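Local coordinates for protease (Penicillium cyclopium, PDB 5Z6O), which cleaves peptide bonds as a proteinase K-like serine protease of the subtilisin family, probably acting on proteins such as casein, gelatin and type IV collagen, at residues 5-16 with 83-91; 139-150 with 171-181. All coordinates share one frame; numbering follows the deposited sequence.

Contact 1 (5-16 with 83-91)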
loop_
_atom_site.group_PDB
_atom_site.type_symbol
_atom_site.label_atom_id
_atom_site.label_comp_id
_atom_site.label_asym_id
_atom_site.label_seq_id
_atom_site.Cartn_x
_atom_site.Cartn_y
_atom_site.Cartn_z
ATOM N N GLN A 5 -4.970 -6.383 -18.513
ATOM C CA GLN A 5 -3.850 -5.524 -18.863
ATOM C C GLN A 5 -2.736 -6.463 -19.301
ATOM O O GLN A 5 -2.077 -7.083 -18.468
ATOM C CB GLN A 5 -3.390 -4.672 -17.683
ATOM C CG GLN A 5 -2.155 -3.844 -18.056
ATOM C CD GLN A 5 -1.664 -2.951 -16.915
ATOM O OE1 GLN A 5 -2.056 -3.160 -15.776
ATOM N NE2 GLN A 5 -0.766 -2.001 -17.213
ATOM N N ARG A 6 -2.516 -6.581 -20.605
ATOM C CA ARG A 6 -1.534 -7.557 -21.066
ATOM C C ARG A 6 -0.106 -7.044 -20.917
ATOM O O ARG A 6 0.165 -5.857 -21.081
ATOM C CB ARG A 6 -1.812 -7.932 -22.529
ATOM C CG ARG A 6 -3.058 -8.787 -22.594
ATOM C CD ARG A 6 -3.220 -9.516 -23.899
ATOM N NE ARG A 6 -4.612 -9.915 -24.008
ATOM C CZ ARG A 6 -5.110 -11.083 -23.618
ATOM N NH1 ARG A 6 -4.343 -12.017 -23.076
ATOM N NH2 ARG A 6 -6.400 -11.314 -23.786
ATOM N N ASN A 7 0.820 -7.967 -20.649
ATOM C CA ASN A 7 2.244 -7.628 -20.512
ATOM C C ASN A 7 2.427 -6.478 -19.524
ATOM O O ASN A 7 3.016 -5.436 -19.823
ATOM C CB ASN A 7 2.857 -7.290 -21.867
ATOM C CG ASN A 7 2.674 -8.425 -22.854
ATOM O OD1 ASN A 7 2.262 -8.222 -24.007
ATOM N ND2 ASN A 7 2.916 -9.650 -22.378
ATOM N N SER A 8 1.843 -6.642 -18.350
ATOM C CA SER A 8 1.835 -5.523 -17.416
ATOM C C SER A 8 3.266 -5.094 -17.105
ATOM O O SER A 8 4.166 -5.939 -17.003
ATOM C CB SER A 8 1.142 -5.926 -16.128
ATOM O OG SER A 8 1.782 -7.070 -15.574
ATOM N N PRO A 9 3.494 -3.800 -16.898
ATOM C CA PRO A 9 4.871 -3.289 -16.804
ATOM C C PRO A 9 5.546 -3.512 -15.463
ATOM O O PRO A 9 6.694 -3.087 -15.288
ATOM C CB PRO A 9 4.695 -1.788 -17.077
ATOM C CG PRO A 9 3.331 -1.496 -16.634
ATOM C CD PRO A 9 2.498 -2.720 -16.981
ATOM N N SER A 10 4.876 -4.147 -14.504
ATOM C CA SER A 10 5.526 -4.543 -13.259
ATOM C C SER A 10 5.063 -5.959 -12.949
ATOM O O SER A 10 3.852 -6.207 -12.982
ATOM C CB SER A 10 5.152 -3.603 -12.104
ATOM O OG SER A 10 5.800 -4.036 -10.904
ATOM N N TRP A 11 6.007 -6.867 -12.642
ATOM C CA TRP A 11 5.651 -8.266 -12.352
ATOM C C TRP A 11 4.703 -8.376 -11.166
ATOM O O TRP A 11 3.930 -9.333 -11.093
ATOM C CB TRP A 11 6.921 -9.129 -12.101
ATOM C CG TRP A 11 7.600 -8.821 -10.800
ATOM C CD1 TRP A 11 8.579 -7.885 -10.573
ATOM C CD2 TRP A 11 7.342 -9.437 -9.535
ATOM N NE1 TRP A 11 8.932 -7.874 -9.237
ATOM C CE2 TRP A 11 8.162 -8.795 -8.574
ATOM C CE3 TRP A 11 6.464 -10.432 -9.110
ATOM C CZ2 TRP A 11 8.162 -9.154 -7.227
ATOM C CZ3 TRP A 11 6.466 -10.781 -7.735
ATOM C CH2 TRP A 11 7.329 -10.170 -6.841
ATOM N N GLY A 12 4.701 -7.398 -10.258
ATOM C CA GLY A 12 3.850 -7.516 -9.075
ATOM C C GLY A 12 2.365 -7.479 -9.413
ATOM O O GLY A 12 1.556 -8.193 -8.799
ATOM N N LEU A 13 1.986 -6.691 -10.427
ATOM C CA LEU A 13 0.589 -6.657 -10.842
ATOM C C LEU A 13 0.142 -8.013 -11.354
ATOM O O LEU A 13 -0.891 -8.551 -10.938
ATOM C CB LEU A 13 0.386 -5.604 -11.944
ATOM C CG LEU A 13 0.663 -4.159 -11.528
ATOM C CD1 LEU A 13 0.389 -3.267 -12.742
ATOM C CD2 LEU A 13 -0.254 -3.716 -10.360
ATOM N N SER A 14 0.877 -8.574 -12.305
ATOM C CA SER A 14 0.412 -9.842 -12.842
ATOM C C SER A 14 0.507 -10.952 -11.812
ATOM O O SER A 14 -0.278 -11.899 -11.871
ATOM C CB SER A 14 1.198 -10.200 -14.102
ATOM O OG SER A 14 2.553 -9.876 -13.926
ATOM N N ARG A 15 1.409 -10.831 -10.824
ATOM C CA ARG A 15 1.495 -11.866 -9.797
ATOM C C ARG A 15 0.223 -11.928 -8.975
ATOM O O ARG A 15 -0.206 -13.019 -8.589
ATOM C CB ARG A 15 2.688 -11.608 -8.872
ATOM C CG ARG A 15 2.951 -12.758 -7.854
ATOM C CD ARG A 15 3.313 -14.025 -8.601
ATOM N NE ARG A 15 3.328 -15.225 -7.748
ATOM C CZ ARG A 15 2.258 -15.974 -7.498
ATOM N NH1 ARG A 15 2.386 -17.078 -6.767
ATOM N NH2 ARG A 15 1.068 -15.649 -8.014
ATOM N N ILE A 16 -0.353 -10.763 -8.635
ATOM C CA ILE A 16 -1.456 -10.802 -7.664
ATOM C C ILE A 16 -2.772 -11.264 -8.271
ATOM O O ILE A 16 -3.734 -11.485 -7.521
ATOM C CB ILE A 16 -1.688 -9.448 -6.975
ATOM C CG1 ILE A 16 -2.117 -8.408 -8.007
ATOM C CG2 ILE A 16 -0.427 -9.056 -6.228
ATOM C CD1 ILE A 16 -2.788 -7.145 -7.443
ATOM N N GLY A 83 -2.266 3.802 -9.893
ATOM C CA GLY A 83 -1.965 4.330 -11.211
ATOM C C GLY A 83 -2.608 3.539 -12.333
ATOM O O GLY A 83 -2.808 2.333 -12.248
ATOM N N SER A 84 -2.912 4.248 -13.440
ATOM C CA SER A 84 -3.527 3.600 -14.609
ATOM C C SER A 84 -2.658 2.489 -15.174
ATOM O O SER A 84 -3.139 1.381 -15.446
ATOM C CB SER A 84 -3.798 4.629 -15.715
ATOM O OG SER A 84 -4.776 5.553 -15.249
ATOM N N LYS A 85 -1.392 2.775 -15.392
ATOM C CA LYS A 85 -0.508 1.777 -15.972
ATOM C C LYS A 85 0.157 0.915 -14.905
ATOM O O LYS A 85 0.247 -0.294 -15.074
ATOM C CB LYS A 85 0.566 2.442 -16.838
ATOM C CG LYS A 85 0.196 2.478 -18.317
ATOM C CD LYS A 85 1.247 3.195 -19.149
ATOM C CE LYS A 85 2.664 2.842 -18.688
ATOM N NZ LYS A 85 3.072 1.453 -19.047
ATOM N N PHE A 86 0.588 1.495 -13.784
ATOM C CA PHE A 86 1.390 0.735 -12.832
ATOM C C PHE A 86 0.612 0.273 -11.614
ATOM O O PHE A 86 1.212 -0.312 -10.719
ATOM C CB PHE A 86 2.600 1.564 -12.388
ATOM C CG PHE A 86 3.485 1.966 -13.534
ATOM C CD1 PHE A 86 4.299 1.036 -14.142
ATOM C CD2 PHE A 86 3.497 3.278 -13.974
ATOM C CE1 PHE A 86 5.106 1.401 -15.214
ATOM C CE2 PHE A 86 4.305 3.657 -15.032
ATOM C CZ PHE A 86 5.089 2.712 -15.652
ATOM N N GLY A 87 -0.714 0.477 -11.577
ATOM C CA GLY A 87 -1.422 0.319 -10.315
ATOM C C GLY A 87 -2.452 -0.781 -10.232
ATOM O O GLY A 87 -2.940 -1.290 -11.245
ATOM N N VAL A 88 -2.785 -1.139 -8.985
ATOM C CA VAL A 88 -3.736 -2.208 -8.679
ATOM C C VAL A 88 -5.183 -1.742 -8.887
ATOM O O VAL A 88 -5.967 -2.406 -9.574
ATOM C CB VAL A 88 -3.518 -2.707 -7.229
ATOM C CG1 VAL A 88 -4.575 -3.806 -6.865
ATOM C CG2 VAL A 88 -2.119 -3.331 -7.085
ATOM N N ALA A 89 -5.556 -0.615 -8.291
ATOM C CA ALA A 89 -6.941 -0.139 -8.272
ATOM C C ALA A 89 -6.990 1.070 -9.189
ATOM O O ALA A 89 -6.828 2.214 -8.750
ATOM C CB ALA A 89 -7.412 0.208 -6.843
ATOM N N LYS A 90 -7.228 0.806 -10.479
ATOM C CA LYS A 90 -6.972 1.790 -11.519
ATOM C C LYS A 90 -8.023 2.894 -11.598
ATOM O O LYS A 90 -7.827 3.822 -12.378
ATOM C CB LYS A 90 -6.865 1.084 -12.871
ATOM C CG LYS A 90 -5.670 0.108 -12.911
ATOM C CD LYS A 90 -5.445 -0.460 -14.287
ATOM C CE LYS A 90 -4.429 -1.574 -14.189
ATOM N NZ LYS A 90 -3.035 -1.102 -14.076
ATOM N N LYS A 91 -9.108 2.824 -10.831
ATOM C CA LYS A 91 -10.123 3.898 -10.806
ATOM C C LYS A 91 -10.301 4.521 -9.439
ATOM O O LYS A 91 -11.167 5.389 -9.278
ATOM C CB LYS A 91 -11.488 3.367 -11.302
ATOM C CG LYS A 91 -11.440 3.042 -12.789
ATOM C CD LYS A 91 -12.786 2.552 -13.288
ATOM C CE LYS A 91 -12.849 2.594 -14.809
ATOM N NZ LYS A 91 -14.139 1.948 -15.230
#
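The side-chain amide of Gln-5 bonds both to the ammonium of Lys-90 and to the backbone carbonyl of Lys-85. CG of Gln-5 stands anti to the backbone N (chi1 176°), and the chain runs on extended, which carries the amide across to the 83-91 loop. There Gln-5 NE2 gives a nearly straight hydrogen bond to Lys-85 O (2.9 Å), lying in its own amide plane and on a lone pair of the acceptor. On the other branch Gln-5 OE1 accepts from Lys-90 NZ at 2.8 Å, the ammonium standing above the carbonyl plane. With both ends engaged, the amide is fixed against a flip. Lys-90, bent at its last torsion (chi4 -78°), also donates to Ser-84 O and Gly-87 O, so three carbonyl oxygens grip one ammonium group and probably offset its charge; the loop is thereby folded around its own lysine.

The apolar part lies alongside. Pro-9 CG rests against Phe-86 CD1 at 3.7 Å, ring and pyrrolidine crossing obliquely. The two methyls of Leu-13 lie on the loop backbone: CD1 against Phe-86 O, CD2 against Gly-87 C and also against Val-88 CG2 at 3.8 Å. One turn further along the helix, Ile-16 CD1 touches both methyls of Val-88, the nearer being CG1 at 3.8 Å.

The contact thus seats helix 11-16, with Ser-10 at its N-cap, on the loop that leads from helix 73-82 to strand 93-98. Tyr-26 of strand 26-29 borders Gln-5, Leu-13 and Lys-90, Phe-86 leans on strand 212-215, and Ile-16 reaches Pro-208 of strand 205-208.

Contact 2 (139-150 with 171-181). With CA (calcium ion), chain B.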
loop_
_atom_site.group_PDB
_atom_site.type_symbol
_atom_site.label_atom_id
_atom_site.label_comp_id
_atom_site.label_asym_id
_atom_site.label_seq_id
_atom_site.Cartn_x
_atom_site.Cartn_y
_atom_site.Cartn_z
ATOM N N GLY A 139 9.641 2.949 11.706
ATOM C CA GLY A 139 10.737 3.399 12.521
ATOM C C GLY A 139 10.771 2.609 13.783
ATOM O O GLY A 139 10.140 1.558 13.883
ATOM N N ALA A 140 11.547 3.110 14.733
ATOM C CA ALA A 140 11.687 2.432 16.009
ATOM C C ALA A 140 10.338 2.390 16.713
ATOM O O ALA A 140 9.429 3.172 16.421
ATOM C CB ALA A 140 12.721 3.141 16.883
ATOM N N TYR A 141 10.214 1.455 17.642
ATOM C CA TYR A 141 8.986 1.299 18.395
ATOM C C TYR A 141 8.571 2.610 19.043
ATOM O O TYR A 141 9.397 3.326 19.620
ATOM C CB TYR A 141 9.171 0.240 19.469
ATOM C CG TYR A 141 7.936 0.125 20.293
ATOM C CD1 TYR A 141 6.885 -0.656 19.871
ATOM C CD2 TYR A 141 7.795 0.837 21.489
ATOM C CE1 TYR A 141 5.731 -0.761 20.634
ATOM C CE2 TYR A 141 6.632 0.753 22.235
ATOM C CZ TYR A 141 5.613 -0.059 21.800
ATOM O OH TYR A 141 4.442 -0.183 22.500
ATOM N N SER A 142 7.281 2.919 18.947
ATOM C CA SER A 142 6.733 4.130 19.554
ATOM C C SER A 142 5.287 3.852 19.948
ATOM O O SER A 142 4.457 3.564 19.074
ATOM C CB SER A 142 6.814 5.312 18.586
ATOM O OG SER A 142 6.035 6.387 19.072
ATOM N N ARG A 143 4.979 3.911 21.256
ATOM C CA ARG A 143 3.595 3.740 21.688
ATOM C C ARG A 143 2.691 4.786 21.032
ATOM O O ARG A 143 1.577 4.466 20.605
ATOM C CB ARG A 143 3.491 3.799 23.229
ATOM C CG ARG A 143 2.059 3.788 23.772
ATOM C CD ARG A 143 1.364 2.460 23.471
ATOM N NE ARG A 143 -0.030 2.523 23.900
ATOM C CZ ARG A 143 -0.456 2.166 25.112
ATOM N NH1 ARG A 143 -1.741 2.272 25.417
ATOM N NH2 ARG A 143 0.407 1.739 26.046
ATOM N N ALA A 144 3.161 6.017 20.914
ATOM C CA ALA A 144 2.335 7.077 20.339
ATOM C C ALA A 144 2.014 6.788 18.869
ATOM O O ALA A 144 0.879 6.982 18.417
ATOM C CB ALA A 144 3.039 8.423 20.449
ATOM N N MET A 145 3.005 6.356 18.111
ATOM C CA MET A 145 2.737 5.992 16.719
ATOM C C MET A 145 1.776 4.802 16.621
ATOM O O MET A 145 0.867 4.795 15.770
ATOM C CB MET A 145 4.061 5.726 16.008
ATOM C CG MET A 145 3.913 5.169 14.595
ATOM S SD MET A 145 3.237 6.490 13.565
ATOM C CE MET A 145 4.551 7.674 13.720
ATOM N N ASN A 146 1.935 3.786 17.484
ATOM C CA ASN A 146 1.005 2.663 17.468
ATOM C C ASN A 146 -0.408 3.086 17.844
ATOM O O ASN A 146 -1.377 2.612 17.242
ATOM C CB ASN A 146 1.477 1.556 18.400
ATOM C CG ASN A 146 2.568 0.705 17.788
ATOM O OD1 ASN A 146 3.151 1.057 16.765
ATOM N ND2 ASN A 146 2.818 -0.437 18.386
ATOM N N ASP A 147 -0.554 3.981 18.841
ATOM C CA ASP A 147 -1.887 4.494 19.184
ATOM C C ASP A 147 -2.518 5.227 18.009
ATOM O O ASP A 147 -3.737 5.115 17.779
ATOM C CB ASP A 147 -1.829 5.470 20.356
ATOM C CG ASP A 147 -1.484 4.787 21.671
ATOM O OD1 ASP A 147 -1.597 3.548 21.751
ATOM O OD2 ASP A 147 -1.095 5.543 22.595
ATOM N N ALA A 148 -1.731 6.069 17.337
ATOM C CA ALA A 148 -2.267 6.824 16.205
ATOM C C ALA A 148 -2.745 5.880 15.107
ATOM O O ALA A 148 -3.817 6.092 14.513
ATOM C CB ALA A 148 -1.208 7.773 15.667
ATOM N N ALA A 149 -1.946 4.855 14.807
ATOM C CA ALA A 149 -2.345 3.876 13.782
ATOM C C ALA A 149 -3.623 3.139 14.168
ATOM O O ALA A 149 -4.538 2.935 13.332
ATOM C CB ALA A 149 -1.219 2.881 13.540
ATOM N N ALA A 150 -3.700 2.695 15.433
ATOM C CA ALA A 150 -4.906 2.010 15.876
ATOM C C ALA A 150 -6.111 2.928 15.773
ATOM O O ALA A 150 -7.210 2.480 15.452
ATOM C CB ALA A 150 -4.761 1.495 17.317
ATOM N N SER A 171 7.870 -6.906 15.239
ATOM C CA SER A 171 7.236 -6.439 16.466
ATOM C C SER A 171 8.014 -5.312 17.139
ATOM O O SER A 171 7.455 -4.636 18.012
ATOM C CB SER A 171 7.076 -7.597 17.450
ATOM O OG SER A 171 8.354 -8.078 17.800
ATOM N N ASN A 172 9.266 -5.076 16.747
ATOM C CA ASN A 172 10.081 -3.992 17.293
ATOM C C ASN A 172 9.967 -2.706 16.499
ATOM O O ASN A 172 10.773 -1.787 16.701
ATOM C CB ASN A 172 11.561 -4.397 17.336
ATOM C CG ASN A 172 11.782 -5.723 18.021
ATOM O OD1 ASN A 172 11.488 -5.866 19.215
ATOM N ND2 ASN A 172 12.303 -6.711 17.270
ATOM N N SER A 173 8.991 -2.611 15.604
ATOM C CA SER A 173 8.865 -1.478 14.708
ATOM C C SER A 173 7.465 -0.898 14.807
ATOM O O SER A 173 6.505 -1.620 15.082
ATOM C CB SER A 173 9.160 -1.900 13.264
ATOM O OG SER A 173 10.528 -2.217 13.115
ATOM N N SER A 174 7.362 0.411 14.574
ATOM C CA SER A 174 6.094 1.110 14.589
ATOM C C SER A 174 5.941 1.872 13.285
ATOM O O SER A 174 6.891 2.510 12.838
ATOM C CB SER A 174 6.022 2.089 15.768
ATOM O OG SER A 174 5.901 1.344 16.964
ATOM N N PRO A 175 4.748 1.855 12.667
ATOM C CA PRO A 175 3.495 1.264 13.155
ATOM C C PRO A 175 3.279 -0.215 12.777
ATOM O O PRO A 175 2.178 -0.713 12.992
ATOM C CB PRO A 175 2.421 2.165 12.501
ATOM C CG PRO A 175 3.040 2.624 11.228
ATOM C CD PRO A 175 4.544 2.695 11.471
ATOM N N ALA A 176 4.320 -0.931 12.308
ATOM C CA ALA A 176 4.119 -2.328 11.916
ATOM C C ALA A 176 3.547 -3.170 13.045
ATOM O O ALA A 176 2.798 -4.125 12.789
ATOM C CB ALA A 176 5.434 -2.943 11.447
ATOM N N SER A 177 3.900 -2.854 14.298
ATOM C CA SER A 177 3.470 -3.646 15.441
ATOM C C SER A 177 2.132 -3.198 16.003
ATOM O O SER A 177 1.683 -3.766 17.001
ATOM C CB SER A 177 4.542 -3.595 16.555
ATOM O OG SER A 177 4.746 -2.266 16.953
ATOM N N ALA A 178 1.479 -2.212 15.385
ATOM C CA ALA A 178 0.296 -1.604 15.982
ATOM C C ALA A 178 -0.917 -2.520 15.904
ATOM O O ALA A 178 -1.018 -3.360 15.001
ATOM C CB ALA A 178 -0.044 -0.282 15.286
ATOM N N PRO A 179 -1.889 -2.320 16.809
ATOM C CA PRO A 179 -3.099 -3.156 16.799
ATOM C C PRO A 179 -3.932 -2.918 15.545
ATOM O O PRO A 179 -4.201 -1.773 15.172
ATOM C CB PRO A 179 -3.856 -2.708 18.058
ATOM C CG PRO A 179 -2.848 -1.931 18.888
ATOM C CD PRO A 179 -1.906 -1.333 17.916
ATOM N N ASN A 180 -4.330 -4.013 14.894
ATOM C CA ASN A 180 -5.345 -4.020 13.842
ATOM C C ASN A 180 -4.919 -3.428 12.512
ATOM O O ASN A 180 -5.808 -3.223 11.659
ATOM C CB ASN A 180 -6.604 -3.266 14.291
ATOM C CG ASN A 180 -7.162 -3.832 15.572
ATOM O OD1 ASN A 180 -7.380 -5.045 15.671
ATOM N ND2 ASN A 180 -7.353 -2.977 16.571
ATOM N N VAL A 181 -3.638 -3.120 12.303
ATOM C CA VAL A 181 -3.181 -2.676 10.985
ATOM C C VAL A 181 -2.891 -3.901 10.161
ATOM O O VAL A 181 -2.841 -5.013 10.689
ATOM C CB VAL A 181 -1.934 -1.771 11.071
ATOM C CG1 VAL A 181 -2.245 -0.494 11.834
ATOM C CG2 VAL A 181 -0.772 -2.511 11.704
HETATM CA CA CA B . -2.577 -7.397 11.620
HETATM O O HOH W 1 12.428 -0.484 18.446
HETATM O O HOH W 2 -7.950 -0.353 16.028
HETATM O O HOH W 3 -2.843 -6.267 13.994
HETATM O O HOH W 4 -4.893 -7.149 11.213
HETATM O O HOH W 5 -1.140 -8.933 12.429
HETATM O O HOH W 6 -0.554 -6.408 12.093
HETATM O O HOH W 7 -3.483 -9.214 12.923
#
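Gly-139 and Ser-174 form an antiparallel hydrogen-bonded pair, Gly-139 N to Ser-174 O at 3.0 Å and Ser-174 N to Gly-139 O at 3.1 Å, beyond which helix 143-154 runs over the turns at 175-181. The hydroxyl of Ser-174 links strand to helix start: Ser-174 OG accepts from Ser-142 N (2.9 Å) and donates to Asn-146 OD1 (2.8 Å), approaching from above the amide plane. Asn-146 ND2, the other branch of the amide, donates in plane to Ser-177 OG at 3.0 Å, and Ser-177 OG in turn donates to Ser-173 O. CG of Asn-146 lies anti to the carbonyl carbon (chi1 -79°), turning the amide to bridge both serines. An alanine here would remove both branches, and Ser-174 OG would probably lose its acceptor and Ser-177 OG its donor, leaving the 175-178 turn less firmly held to the helix.

Tyr-141 presents its ring edge to Ser-177 OG, while Ser-142 OG caps the helix by accepting from Met-145 N. Apolar contacts continue along the helix: Met-145 CG rests against CB and CD of Pro-175, which follows a cis peptide bond, Ala-149 CB meets Ala-178 CB at 3.8 Å, Pro-175 CB and Val-181 CG1, and Ala-150 CB faces Pro-179 CD.

Val-181 O binds the calcium ion at 2.6 Å, joined by five waters and Asp-204. Behind the contact, Ala-149, Pro-175 and Val-181 pack on strand 157-162 of the parallel sheet, and Met-145 reaches Val-111 and Ile-112 of helix 108-124.

How the contacts relate
From the N terminus, contact 1 comes first: it closes a long loop, 66 residues between its segments, bringing the start of the chain against the link from helix 73-82 to strand 93-98. Contact 2 opens only after contact 1 has closed and spans a shorter loop of 20 residues, which contains strand 157-162, so the two lie in series and neither nest nor cross. They sit on opposite sides of the chain's centre, their centres 30 Å apart and their nearest atoms about 17 Å. Contact 1 fixes the N-terminal segment to the body of the subtilisin fold; contact 2 joins helix 143-154 to the approach to strand 182-187, beside the calcium site.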